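Similar to hydroxylamine oxidoreductase (Kuenenia stuttgartiensis, PDB 6H5L) probably works as a multiheme c-type cytochrome oxidoreductase within a large, heme-rich reductase complex of an anammox bacterium. Local coordinates at residues L161-V166 with N295-G300; K299-M304 with V340-Y345. All coordinates share one frame; numbering follows the deposited sequence.

Contact 1 of 2, residues L161-V166 with N295-G300; sequences LREREV and NPVMKG. With HEC (heme c), chain H.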
ATOM      1  N   LEU A 161     -28.788  35.414  14.798  1.00 26.03           N
ATOM      2  CA  LEU A 161     -29.620  36.519  15.257  1.00 26.46           C
ATOM      3  C   LEU A 161     -31.093  36.303  14.930  1.00 29.99           C
ATOM      4  O   LEU A 161     -31.955  36.892  15.592  1.00 32.74           O
ATOM      5  CB  LEU A 161     -29.128  37.829  14.638  1.00 32.23           C
ATOM      6  CG  LEU A 161     -29.000  39.046  15.553  1.00 38.72           C
ATOM      7  CD1 LEU A 161     -28.013  38.774  16.679  1.00 37.80           C
ATOM      8  CD2 LEU A 161     -28.579  40.273  14.756  1.00 30.05           C
ATOM      9  N   ARG A 162     -31.399  35.470  13.934  1.00 28.99           N
ATOM     10  CA  ARG A 162     -32.781  35.202  13.557  1.00 30.77           C
ATOM     11  C   ARG A 162     -33.538  34.372  14.590  1.00 29.92           C
ATOM     12  O   ARG A 162     -34.744  34.159  14.414  1.00 30.83           O
ATOM     13  CB  ARG A 162     -32.834  34.501  12.199  1.00 25.89           C
ATOM     14  CG  ARG A 162     -32.497  35.400  11.018  1.00 21.78           C
ATOM     15  CD  ARG A 162     -32.940  34.763   9.712  1.00 15.76           C
ATOM     16  NE  ARG A 162     -34.382  34.538   9.690  1.00 21.52           N
ATOM     17  CZ  ARG A 162     -35.005  33.753   8.819  1.00 26.42           C
ATOM     18  NH1 ARG A 162     -34.313  33.104   7.893  1.00 21.60           N
ATOM     19  NH2 ARG A 162     -36.322  33.610   8.877  1.00 20.37           N
ATOM     20  N   GLU A 163     -32.878  33.895  15.650  1.00 27.21           N
ATOM     21  CA  GLU A 163     -33.603  33.204  16.712  1.00 29.05           C
ATOM     22  C   GLU A 163     -34.601  34.127  17.396  1.00 27.59           C
ATOM     23  O   GLU A 163     -35.592  33.656  17.966  1.00 26.76           O
ATOM     24  CB  GLU A 163     -32.629  32.637  17.744  1.00 28.55           C
ATOM     25  CG  GLU A 163     -31.767  31.495  17.240  1.00 31.71           C
ATOM     26  CD  GLU A 163     -30.978  30.830  18.350  1.00 28.13           C
ATOM     27  OE1 GLU A 163     -30.383  29.759  18.100  1.00 27.72           O
ATOM     28  OE2 GLU A 163     -30.956  31.377  19.472  1.00 31.97           O
ATOM     29  N   ARG A 164     -34.352  35.440  17.356  1.00 24.74           N
ATOM     30  CA  ARG A 164     -35.266  36.412  17.943  1.00 27.32           C
ATOM     31  C   ARG A 164     -36.667  36.328  17.348  1.00 27.80           C
ATOM     32  O   ARG A 164     -37.634  36.735  18.002  1.00 39.29           O
ATOM     33  CB  ARG A 164     -34.682  37.824  17.763  1.00 35.05           C
ATOM     34  CG  ARG A 164     -35.571  38.958  18.249  1.00 37.00           C
ATOM     35  CD  ARG A 164     -34.829  40.288  18.341  1.00 48.52           C
ATOM     36  NE  ARG A 164     -33.957  40.349  19.511  1.00 65.49           N
ATOM     37  CZ  ARG A 164     -32.646  40.559  19.464  1.00 67.63           C
ATOM     38  NH1 ARG A 164     -32.040  40.748  18.299  1.00 57.64           N
ATOM     39  NH2 ARG A 164     -31.938  40.593  20.586  1.00 49.10           N
ATOM     40  N   GLU A 165     -36.802  35.778  16.138  1.00 32.76           N
ATOM     41  CA  GLU A 165     -38.091  35.775  15.453  1.00 29.39           C
ATOM     42  C   GLU A 165     -39.103  34.848  16.116  1.00 26.81           C
ATOM     43  O   GLU A 165     -40.313  35.065  15.981  1.00 33.21           O
ATOM     44  CB  GLU A 165     -37.900  35.381  13.990  1.00 19.87           C
ATOM     45  CG  GLU A 165     -37.175  36.434  13.171  1.00 29.02           C
ATOM     46  CD  GLU A 165     -36.827  35.958  11.776  1.00 34.52           C
ATOM     47  OE1 GLU A 165     -35.957  36.589  11.137  1.00 32.32           O
ATOM     48  OE2 GLU A 165     -37.418  34.957  11.320  1.00 34.73           O
ATOM     49  N   VAL A 166     -38.643  33.814  16.826  1.00 24.38           N
ATOM     50  CA  VAL A 166     -39.552  32.883  17.492  1.00 27.19           C
ATOM     51  C   VAL A 166     -39.645  33.116  18.995  1.00 31.18           C
ATOM     52  O   VAL A 166     -40.546  32.553  19.640  1.00 30.54           O
ATOM     53  CB  VAL A 166     -39.155  31.414  17.222  1.00 24.09           C
ATOM     54  CG1 VAL A 166     -39.184  31.112  15.729  1.00 20.56           C
ATOM     55  CG2 VAL A 166     -37.788  31.107  17.816  1.00 24.57           C
ATOM     56  N   ASN A 295     -29.146  27.962  13.095  1.00 21.54           N
ATOM     57  CA  ASN A 295     -29.769  28.007  14.416  1.00 22.82           C
ATOM     58  C   ASN A 295     -30.815  26.900  14.492  1.00 22.69           C
ATOM     59  O   ASN A 295     -31.446  26.573  13.479  1.00 23.61           O
ATOM     60  CB  ASN A 295     -30.387  29.379  14.713  1.00 20.10           C
ATOM     61  CG  ASN A 295     -31.814  29.510  14.211  1.00 19.45           C
ATOM     62  OD1 ASN A 295     -32.752  28.989  14.816  1.00 16.54           O
ATOM     63  ND2 ASN A 295     -31.986  30.236  13.115  1.00 21.65           N
ATOM     64  N   PRO A 296     -31.020  26.294  15.660  1.00 22.12           N
ATOM     65  CA  PRO A 296     -31.869  25.092  15.757  1.00 24.08           C
ATOM     66  C   PRO A 296     -33.305  25.313  16.225  1.00 20.68           C
ATOM     67  O   PRO A 296     -33.991  24.317  16.476  1.00 25.39           O
ATOM     68  CB  PRO A 296     -31.106  24.263  16.794  1.00 20.66           C
ATOM     69  CG  PRO A 296     -30.559  25.297  17.733  1.00 21.16           C
ATOM     70  CD  PRO A 296     -30.261  26.527  16.902  1.00 15.44           C
ATOM     71  N   VAL A 297     -33.781  26.551  16.350  1.00 18.68           N
ATOM     72  CA  VAL A 297     -35.010  26.831  17.090  1.00 19.91           C
ATOM     73  C   VAL A 297     -36.166  27.266  16.201  1.00 20.63           C
ATOM     74  O   VAL A 297     -37.254  27.549  16.725  1.00 22.07           O
ATOM     75  CB  VAL A 297     -34.763  27.886  18.186  1.00 19.09           C
ATOM     76  CG1 VAL A 297     -33.521  27.537  18.988  1.00 15.58           C
ATOM     77  CG2 VAL A 297     -34.630  29.271  17.566  1.00 13.75           C
ATOM     78  N   MET A 298     -35.983  27.315  14.880  1.00 20.05           N
ATOM     79  CA  MET A 298     -36.976  27.973  14.031  1.00 22.26           C
ATOM     80  C   MET A 298     -38.284  27.191  13.932  1.00 21.17           C
ATOM     81  O   MET A 298     -39.341  27.793  13.703  1.00 26.71           O
ATOM     82  CB  MET A 298     -36.407  28.209  12.633  1.00 19.58           C
ATOM     83  CG  MET A 298     -35.185  29.113  12.598  1.00 20.22           C
ATOM     84  SD  MET A 298     -35.431  30.679  13.458  1.00 21.59           S
ATOM     85  CE  MET A 298     -36.737  31.413  12.477  1.00 22.70           C
ATOM     86  N   LYS A 299     -38.248  25.870  14.100  1.00 18.67           N
ATOM     87  CA  LYS A 299     -39.421  25.036  13.875  1.00 21.73           C
ATOM     88  C   LYS A 299     -40.104  24.574  15.165  1.00 21.95           C
ATOM     89  O   LYS A 299     -40.951  23.677  15.104  1.00 21.39           O
ATOM     90  CB  LYS A 299     -39.043  23.813  13.042  1.00 20.91           C
ATOM     91  CG  LYS A 299     -38.336  24.147  11.746  1.00 22.91           C
ATOM     92  CD  LYS A 299     -38.306  22.951  10.813  1.00 19.72           C
ATOM     93  CE  LYS A 299     -37.732  21.720  11.499  1.00 20.50           C
ATOM     94  NZ  LYS A 299     -36.338  21.923  11.986  1.00 17.05           N
ATOM     95  N   GLY A 300     -39.769  25.158  16.315  1.00 19.73           N
ATOM     96  CA  GLY A 300     -40.381  24.734  17.566  1.00 19.07           C
ATOM     97  C   GLY A 300     -41.869  25.029  17.619  1.00 28.26           C
ATOM     98  O   GLY A 300     -42.335  26.083  17.180  1.00 22.70           O
TER
HETATM   99 FE   HEC H 606     -29.618  24.732  22.986  1.00 21.14          FE
HETATM  100  CHA HEC H 606     -32.476  26.474  23.713  1.00 20.35           C
HETATM  101  CHB HEC H 606     -31.249  23.146  20.392  1.00 20.90           C
HETATM  102  CHC HEC H 606     -26.700  23.120  22.094  1.00 25.98           C
HETATM  103  CHD HEC H 606     -28.098  25.869  25.832  1.00 22.43           C
HETATM  104  NA  HEC H 606     -31.509  24.789  22.206  1.00 19.15           N
HETATM  105  C1A HEC H 606     -32.537  25.600  22.650  1.00 24.43           C
HETATM  106  C2A HEC H 606     -33.685  25.364  21.797  1.00 23.65           C
HETATM  107  C3A HEC H 606     -33.348  24.450  20.886  1.00 21.95           C
HETATM  108  C4A HEC H 606     -31.971  24.066  21.121  1.00 20.57           C
HETATM  109  CMA HEC H 606     -34.264  23.896  19.773  1.00 17.15           C
HETATM  110  CAA HEC H 606     -35.061  26.049  21.912  1.00 17.89           C
HETATM  111  CBA HEC H 606     -35.990  25.177  22.743  1.00 25.21           C
HETATM  112  CGA HEC H 606     -37.396  25.687  22.601  1.00 28.99           C
HETATM  113  O1A HEC H 606     -38.197  25.464  23.538  1.00 26.93           O
HETATM  114  O2A HEC H 606     -37.714  26.321  21.562  1.00 29.94           O
HETATM  115  NB  HEC H 606     -29.087  23.347  21.539  1.00 23.96           N
HETATM  116  C1B HEC H 606     -29.897  22.906  20.509  1.00 24.10           C
HETATM  117  C2B HEC H 606     -29.074  22.156  19.580  1.00 21.12           C
HETATM  118  C3B HEC H 606     -27.821  22.145  20.052  1.00 23.02           C
HETATM  119  C4B HEC H 606     -27.802  22.897  21.293  1.00 20.50           C
HETATM  120  CMB HEC H 606     -29.585  21.472  18.290  1.00 23.39           C
HETATM  121  CAB HEC H 606     -26.587  21.466  19.415  1.00 19.97           C
HETATM  122  CBB HEC H 606     -26.207  22.086  18.051  1.00 17.07           C
HETATM  123  NC  HEC H 606     -27.765  24.499  23.817  1.00 19.98           N
HETATM  124  C1C HEC H 606     -26.677  23.853  23.263  1.00 22.66           C
HETATM  125  C2C HEC H 606     -25.490  24.268  23.989  1.00 22.44           C
HETATM  126  C3C HEC H 606     -25.926  24.822  25.132  1.00 30.86           C
HETATM  127  C4C HEC H 606     -27.334  25.115  24.972  1.00 19.41           C
HETATM  128  CMC HEC H 606     -24.143  23.523  23.845  1.00 23.11           C
HETATM  129  CAC HEC H 606     -25.083  25.345  26.318  1.00 23.65           C
HETATM  130  CBC HEC H 606     -24.551  26.753  25.991  1.00 21.60           C
HETATM  131  ND  HEC H 606     -30.190  25.998  24.524  1.00 16.64           N
HETATM  132  C1D HEC H 606     -29.397  26.281  25.631  1.00 20.86           C
HETATM  133  C2D HEC H 606     -30.157  27.089  26.554  1.00 19.56           C
HETATM  134  C3D HEC H 606     -31.530  27.277  25.894  1.00 22.60           C
HETATM  135  C4D HEC H 606     -31.456  26.567  24.637  1.00 20.14           C
HETATM  136  CMD HEC H 606     -29.669  27.629  27.913  1.00 20.51           C
HETATM  137  CAD HEC H 606     -32.746  28.057  26.433  1.00 18.07           C
HETATM  138  CBD HEC H 606     -32.373  29.503  26.731  1.00 27.16           C
HETATM  139  CGD HEC H 606     -33.603  30.229  27.199  1.00 30.96           C
HETATM  140  O1D HEC H 606     -34.003  31.221  26.539  1.00 28.39           O
HETATM  141  O2D HEC H 606     -34.187  29.799  28.227  1.00 33.88           O
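The Asx turn that opens residues 295-300 packs Asn295 and Val297 against Glu163, in the 3-10 segment 162-165 that follows helix 154-161, at the wall of a heme c pocket in this multiheme cytochrome fold. Asn295 OD1 accepts the Val297 backbone N at 3.1 Å, and a type I beta turn then runs from Val297 to Gly300. No hydrogen bond joins the two segments; apolar surfaces and side-chain stems do the work. Glu163, extended beyond CG, slides antiparallel past Asn295, its carboxylate turned 79° from the amide plane, and OE1 ends 3.4 Å from Pro296 CD. Its OE2 accepts from the backbone N of Leu172. Val297 splits its two methyls between heme and protein: chi1 of -48° sets CG1 anti to the carbonyl carbon, 3.6 Å from heme C2A, while CG2 lies 3.6 Å from Glu163 CG and also meets Val166 CG2. Beside it Pro296 lays CG 3.5 Å from the heme meso carbon CHB. Met298, bent at chi2 and chi3, folds its thioether back so that SD lies 3.7 Å from Arg162 O; its side chain crosses that of Val166 at about a right angle, CE coming 4.1 Å from Val166 CG1, and CE lies oblique to the Arg162 guanidinium. That guanidinium grips Glu165 side-on with NE and NH2, one nitrogen to each oxygen, while NH1 pairs with Glu287. In the second of these bonds Arg162 NH2 meets the syn lone pair of Glu165 OE2 at 3.0 Å.

Contact 2 of 2, residues K299-M304 with V340-Y345; sequences KGIWRM and VAKRSY. With HEC (heme c), chain I.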
ATOM      1  N   LYS A 299     -38.248  25.870  14.100  1.00 18.67           N
ATOM      2  CA  LYS A 299     -39.421  25.036  13.875  1.00 21.73           C
ATOM      3  C   LYS A 299     -40.104  24.574  15.165  1.00 21.95           C
ATOM      4  O   LYS A 299     -40.951  23.677  15.104  1.00 21.39           O
ATOM      5  CB  LYS A 299     -39.043  23.813  13.042  1.00 20.91           C
ATOM      6  CG  LYS A 299     -38.336  24.147  11.746  1.00 22.91           C
ATOM      7  CD  LYS A 299     -38.306  22.951  10.813  1.00 19.72           C
ATOM      8  CE  LYS A 299     -37.732  21.720  11.499  1.00 20.50           C
ATOM      9  NZ  LYS A 299     -36.338  21.923  11.986  1.00 17.05           N
ATOM     10  N   GLY A 300     -39.769  25.158  16.315  1.00 19.73           N
ATOM     11  CA  GLY A 300     -40.381  24.734  17.566  1.00 19.07           C
ATOM     12  C   GLY A 300     -41.869  25.029  17.619  1.00 28.26           C
ATOM     13  O   GLY A 300     -42.335  26.083  17.180  1.00 22.70           O
ATOM     14  N   ILE A 301     -42.622  24.070  18.168  1.00 25.13           N
ATOM     15  CA  ILE A 301     -44.075  24.171  18.302  1.00 17.64           C
ATOM     16  C   ILE A 301     -44.517  24.050  19.750  1.00 18.53           C
ATOM     17  O   ILE A 301     -45.243  24.913  20.262  1.00 28.27           O
ATOM     18  CB  ILE A 301     -44.812  23.121  17.425  1.00 20.37           C
ATOM     19  CG1 ILE A 301     -44.451  23.322  15.931  1.00 23.72           C
ATOM     20  CG2 ILE A 301     -46.309  23.182  17.640  1.00 17.36           C
ATOM     21  CD1 ILE A 301     -45.014  22.239  15.021  1.00 24.42           C
ATOM     22  N   TRP A 302     -44.111  22.968  20.392  1.00 20.32           N
ATOM     23  CA  TRP A 302     -44.458  22.711  21.806  1.00 29.74           C
ATOM     24  C   TRP A 302     -43.350  23.280  22.676  1.00 32.96           C
ATOM     25  O   TRP A 302     -43.405  23.068  23.835  1.00 47.64           O
ATOM     26  CB  TRP A 302     -44.607  21.218  22.078  1.00 23.15           C
ATOM     27  CG  TRP A 302     -45.847  20.572  21.563  1.00 19.18           C
ATOM     28  CD1 TRP A 302     -45.950  19.809  20.451  1.00 20.42           C
ATOM     29  CD2 TRP A 302     -47.157  20.612  22.136  1.00 21.83           C
ATOM     30  NE1 TRP A 302     -47.220  19.360  20.297  1.00 23.15           N
ATOM     31  CE2 TRP A 302     -47.989  19.842  21.308  1.00 23.55           C
ATOM     32  CE3 TRP A 302     -47.713  21.211  23.262  1.00 23.27           C
ATOM     33  CZ2 TRP A 302     -49.341  19.663  21.568  1.00 24.33           C
ATOM     34  CZ3 TRP A 302     -49.044  21.031  23.521  1.00 20.38           C
ATOM     35  CH2 TRP A 302     -49.848  20.274  22.684  1.00 20.81           C
ATOM     36  N   ARG A 303     -42.535  24.139  22.098  1.00 27.73           N
ATOM     37  CA  ARG A 303     -41.265  24.693  22.587  1.00 28.31           C
ATOM     38  C   ARG A 303     -40.717  23.946  23.796  1.00 24.59           C
ATOM     39  O   ARG A 303     -40.135  22.946  23.591  1.00 39.16           O
ATOM     40  CB  ARG A 303     -41.509  26.172  22.871  1.00 31.66           C
ATOM     41  CG  ARG A 303     -42.188  26.889  21.725  1.00 22.30           C
ATOM     42  CD  ARG A 303     -41.359  27.141  20.501  1.00 19.41           C
ATOM     43  NE  ARG A 303     -40.099  27.743  20.823  1.00 20.94           N
ATOM     44  CZ  ARG A 303     -39.793  29.016  20.753  1.00 24.82           C
ATOM     45  NH1 ARG A 303     -40.679  29.914  20.414  1.00 17.21           N
ATOM     46  NH2 ARG A 303     -38.570  29.395  21.012  1.00 30.69           N
ATOM     47  N   MET A 304     -41.058  24.307  25.011  1.00 32.53           N
ATOM     48  CA  MET A 304     -40.420  23.648  26.139  1.00 22.42           C
ATOM     49  C   MET A 304     -41.285  22.555  26.744  1.00 25.96           C
ATOM     50  O   MET A 304     -40.763  21.709  27.480  1.00 22.98           O
ATOM     51  CB  MET A 304     -40.038  24.668  27.219  1.00 19.56           C
ATOM     52  CG  MET A 304     -39.059  24.127  28.265  1.00 20.24           C
ATOM     53  SD  MET A 304     -38.419  25.370  29.406  1.00 33.83           S
ATOM     54  CE  MET A 304     -37.406  24.364  30.491  1.00 20.21           C
ATOM     55  N   VAL A 340     -49.160  24.572  11.777  1.00 20.73           N
ATOM     56  CA  VAL A 340     -49.376  23.523  10.785  1.00 19.98           C
ATOM     57  C   VAL A 340     -48.273  23.560   9.733  1.00 24.03           C
ATOM     58  O   VAL A 340     -47.777  22.515   9.295  1.00 19.81           O
ATOM     59  CB  VAL A 340     -50.776  23.653  10.158  1.00 20.63           C
ATOM     60  CG1 VAL A 340     -50.915  22.730   8.957  1.00 15.79           C
ATOM     61  CG2 VAL A 340     -51.851  23.337  11.189  1.00 11.80           C
ATOM     62  N   ALA A 341     -47.855  24.762   9.327  1.00 18.78           N
ATOM     63  CA  ALA A 341     -46.738  24.879   8.397  1.00 15.94           C
ATOM     64  C   ALA A 341     -45.439  24.402   9.035  1.00 23.50           C
ATOM     65  O   ALA A 341     -44.631  23.730   8.381  1.00 22.74           O
ATOM     66  CB  ALA A 341     -46.603  26.321   7.916  1.00 12.02           C
ATOM     67  N   LYS A 342     -45.218  24.746  10.308  1.00 20.33           N
ATOM     68  CA  LYS A 342     -44.050  24.238  11.022  1.00 17.99           C
ATOM     69  C   LYS A 342     -44.055  22.715  11.073  1.00 23.06           C
ATOM     70  O   LYS A 342     -43.016  22.075  10.874  1.00 24.73           O
ATOM     71  CB  LYS A 342     -44.004  24.813  12.438  1.00 25.32           C
ATOM     72  CG  LYS A 342     -43.622  26.280  12.526  1.00 23.56           C
ATOM     73  CD  LYS A 342     -43.560  26.722  13.981  1.00 19.75           C
ATOM     74  CE  LYS A 342     -43.252  28.201  14.112  1.00 29.56           C
ATOM     75  NZ  LYS A 342     -43.303  28.643  15.535  1.00 47.76           N
ATOM     76  N   ARG A 343     -45.219  22.119  11.346  1.00 19.40           N
ATOM     77  CA  ARG A 343     -45.326  20.665  11.357  1.00 21.39           C
ATOM     78  C   ARG A 343     -45.013  20.081   9.983  1.00 21.38           C
ATOM     79  O   ARG A 343     -44.392  19.017   9.880  1.00 15.03           O
ATOM     80  CB  ARG A 343     -46.724  20.253  11.824  1.00 19.53           C
ATOM     81  CG  ARG A 343     -47.042  18.768  11.697  1.00 17.13           C
ATOM     82  CD  ARG A 343     -46.051  17.908  12.463  1.00 20.37           C
ATOM     83  NE  ARG A 343     -45.892  18.345  13.845  1.00 19.82           N
ATOM     84  CZ  ARG A 343     -46.723  18.026  14.832  1.00 19.97           C
ATOM     85  NH1 ARG A 343     -47.781  17.264  14.591  1.00 15.65           N
ATOM     86  NH2 ARG A 343     -46.499  18.469  16.061  1.00 22.67           N
ATOM     87  N   SER A 344     -45.422  20.774   8.915  1.00 25.88           N
ATOM     88  CA  SER A 344     -45.109  20.305   7.570  1.00 22.52           C
ATOM     89  C   SER A 344     -43.613  20.358   7.293  1.00 20.41           C
ATOM     90  O   SER A 344     -43.085  19.490   6.589  1.00 21.23           O
ATOM     91  CB  SER A 344     -45.867  21.130   6.528  1.00 22.32           C
ATOM     92  OG  SER A 344     -45.352  22.448   6.449  1.00 34.41           O
ATOM     93  N   TYR A 345     -42.917  21.360   7.839  1.00 20.20           N
ATOM     94  CA  TYR A 345     -41.466  21.410   7.694  1.00 21.22           C
ATOM     95  C   TYR A 345     -40.809  20.229   8.398  1.00 17.91           C
ATOM     96  O   TYR A 345     -39.842  19.654   7.886  1.00 22.06           O
ATOM     97  CB  TYR A 345     -40.918  22.729   8.243  1.00 18.81           C
ATOM     98  CG  TYR A 345     -41.555  23.975   7.664  1.00 18.86           C
ATOM     99  CD1 TYR A 345     -42.131  23.970   6.399  1.00 17.91           C
ATOM    100  CD2 TYR A 345     -41.576  25.161   8.388  1.00 17.70           C
ATOM    101  CE1 TYR A 345     -42.713  25.110   5.876  1.00 20.64           C
ATOM    102  CE2 TYR A 345     -42.154  26.303   7.873  1.00 20.48           C
ATOM    103  CZ  TYR A 345     -42.721  26.273   6.616  1.00 25.32           C
ATOM    104  OH  TYR A 345     -43.297  27.411   6.100  1.00 26.61           O
TER
HETATM  105 FE   HEC I 607     -35.218  17.503  19.134  1.00 20.92          FE
HETATM  106  CHA HEC I 607     -38.073  18.922  20.238  1.00 17.31           C
HETATM  107  CHB HEC I 607     -33.393  19.259  21.481  1.00 21.03           C
HETATM  108  CHC HEC I 607     -32.358  15.829  18.224  1.00 19.97           C
HETATM  109  CHD HEC I 607     -36.813  16.214  16.352  1.00 17.96           C
HETATM  110  NA  HEC I 607     -35.656  18.771  20.657  1.00 19.95           N
HETATM  111  C1A HEC I 607     -36.894  19.365  20.799  1.00 21.40           C
HETATM  112  C2A HEC I 607     -36.724  20.529  21.642  1.00 21.40           C
HETATM  113  C3A HEC I 607     -35.439  20.624  21.983  1.00 18.89           C
HETATM  114  C4A HEC I 607     -34.738  19.520  21.371  1.00 20.53           C
HETATM  115  CMA HEC I 607     -34.803  21.713  22.874  1.00 21.85           C
HETATM  116  CAA HEC I 607     -37.840  21.495  22.065  1.00 17.61           C
HETATM  117  CBA HEC I 607     -37.981  22.577  21.003  1.00 16.48           C
HETATM  118  CGA HEC I 607     -39.080  22.187  20.052  1.00 17.77           C
HETATM  119  O1A HEC I 607     -38.777  21.952  18.855  1.00 19.89           O
HETATM  120  O2A HEC I 607     -40.253  22.100  20.493  1.00 27.65           O
HETATM  121  NB  HEC I 607     -33.228  17.577  19.707  1.00 17.12           N
HETATM  122  C1B HEC I 607     -32.720  18.293  20.772  1.00 16.39           C
HETATM  123  C2B HEC I 607     -31.368  17.842  21.020  1.00 11.74           C
HETATM  124  C3B HEC I 607     -31.076  16.903  20.119  1.00 13.11           C
HETATM  125  C4B HEC I 607     -32.243  16.711  19.277  1.00 15.28           C
HETATM  126  CMB HEC I 607     -30.427  18.403  22.105  1.00 10.75           C
HETATM  127  CAB HEC I 607     -29.738  16.143  19.994  1.00 11.92           C
HETATM  128  CBB HEC I 607     -29.464  15.254  21.230  1.00 11.03           C
HETATM  129  NC  HEC I 607     -34.672  16.299  17.549  1.00 19.34           N
HETATM  130  C1C HEC I 607     -33.462  15.646  17.421  1.00 17.48           C
HETATM  131  C2C HEC I 607     -33.613  14.610  16.415  1.00 14.98           C
HETATM  132  C3C HEC I 607     -34.776  14.830  15.793  1.00 22.89           C
HETATM  133  C4C HEC I 607     -35.510  15.819  16.561  1.00 18.70           C
HETATM  134  CMC HEC I 607     -32.436  13.807  15.821  1.00 17.12           C
HETATM  135  CAC HEC I 607     -35.328  14.044  14.580  1.00 18.69           C
HETATM  136  CBC HEC I 607     -35.669  12.594  14.986  1.00 31.57           C
HETATM  137  ND  HEC I 607     -37.150  17.570  18.390  1.00 20.51           N
HETATM  138  C1D HEC I 607     -37.597  16.920  17.241  1.00 22.54           C
HETATM  139  C2D HEC I 607     -39.026  17.113  17.130  1.00 18.66           C
HETATM  140  C3D HEC I 607     -39.420  17.958  18.349  1.00 17.36           C
HETATM  141  C4D HEC I 607     -38.190  18.197  19.070  1.00 20.17           C
HETATM  142  CMD HEC I 607     -39.963  16.579  16.025  1.00 14.29           C
HETATM  143  CAD HEC I 607     -40.831  18.462  18.713  1.00 22.69           C
HETATM  144  CBD HEC I 607     -41.115  19.697  17.862  1.00 20.82           C
HETATM  145  CGD HEC I 607     -42.457  20.278  18.216  1.00 19.22           C
HETATM  146  O1D HEC I 607     -43.489  19.744  17.736  1.00 24.31           O
HETATM  147  O2D HEC I 607     -42.490  21.282  18.974  1.00 19.80           O
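In this helix-on-loop contact of the multiheme cytochrome fold, Lys342 of helix 337-350 meets Gly300 and Ile301, and Arg343 meets Ile301, where loop 299-304 cradles a heme c propionate with its backbone. Along the helix, Lys342 comes first: CB rests 3.8 Å from Ile301 CD1, and the two side chains slide past each other in opposite directions. With CG anti to the carbonyl carbon (chi1 -73°) and the rest of the chain extended, the amine reaches Gly300, and NZ donates to Gly300 O at 3.2 Å, nearly in line with the C=O bond. Replacing Lys342 by an alanine would probably leave the Gly300 carbonyl without this donor and Ile301 CG1 without the CD beside it. Arg343 starts away from the loop but folds back at chi2 and chi3, bringing its guanidinium close to Ile301 CD1; the Trp302 indole nitrogen and heme O1D both lie near the guanidinium plane, at its edge. NH1 forms a salt bridge with Asp367, which also accepts from Trp302 NE1, so this acid ties both segments to helix 356-389. NH2 stays 3.7 Å from O1D, and its positive charge may help offset the propionate's. One turn past Ala341, Tyr345 puts CB 3.7 Å from Lys299 CD, while its ring is directed away from the loop and meets His289 edge-to-face. Lys299 itself bends off to the carbonyls of Tyr286 and Cys283. On the loop itself, heme O2D takes two backbone donors, Ile301 N at 2.9 Å and, almost straight at 174°, Trp302 N at 2.7 Å.

The centres of contacts 1 and 2 lie about 11 Å apart within the same multiheme cytochrome region. Residues 161-166 come first along the chain, then 295-300 and 299-304, sharing Lys299 and Gly300, and finally 340-345 on helix 337-350. One continuous loop after strand 291-292 thus packs first on the 3-10 turn just after helix 154-161 and then on helix 337-350. The contacts also touch directly: Arg303 NH1 of contact 2 probably hydrogen-bonds to Val166 O of contact 1, at 2.8 Å. Contact 1 lines one heme and contact 2 holds a propionate of another, so this loop links the settings of two hemes in the multiheme array.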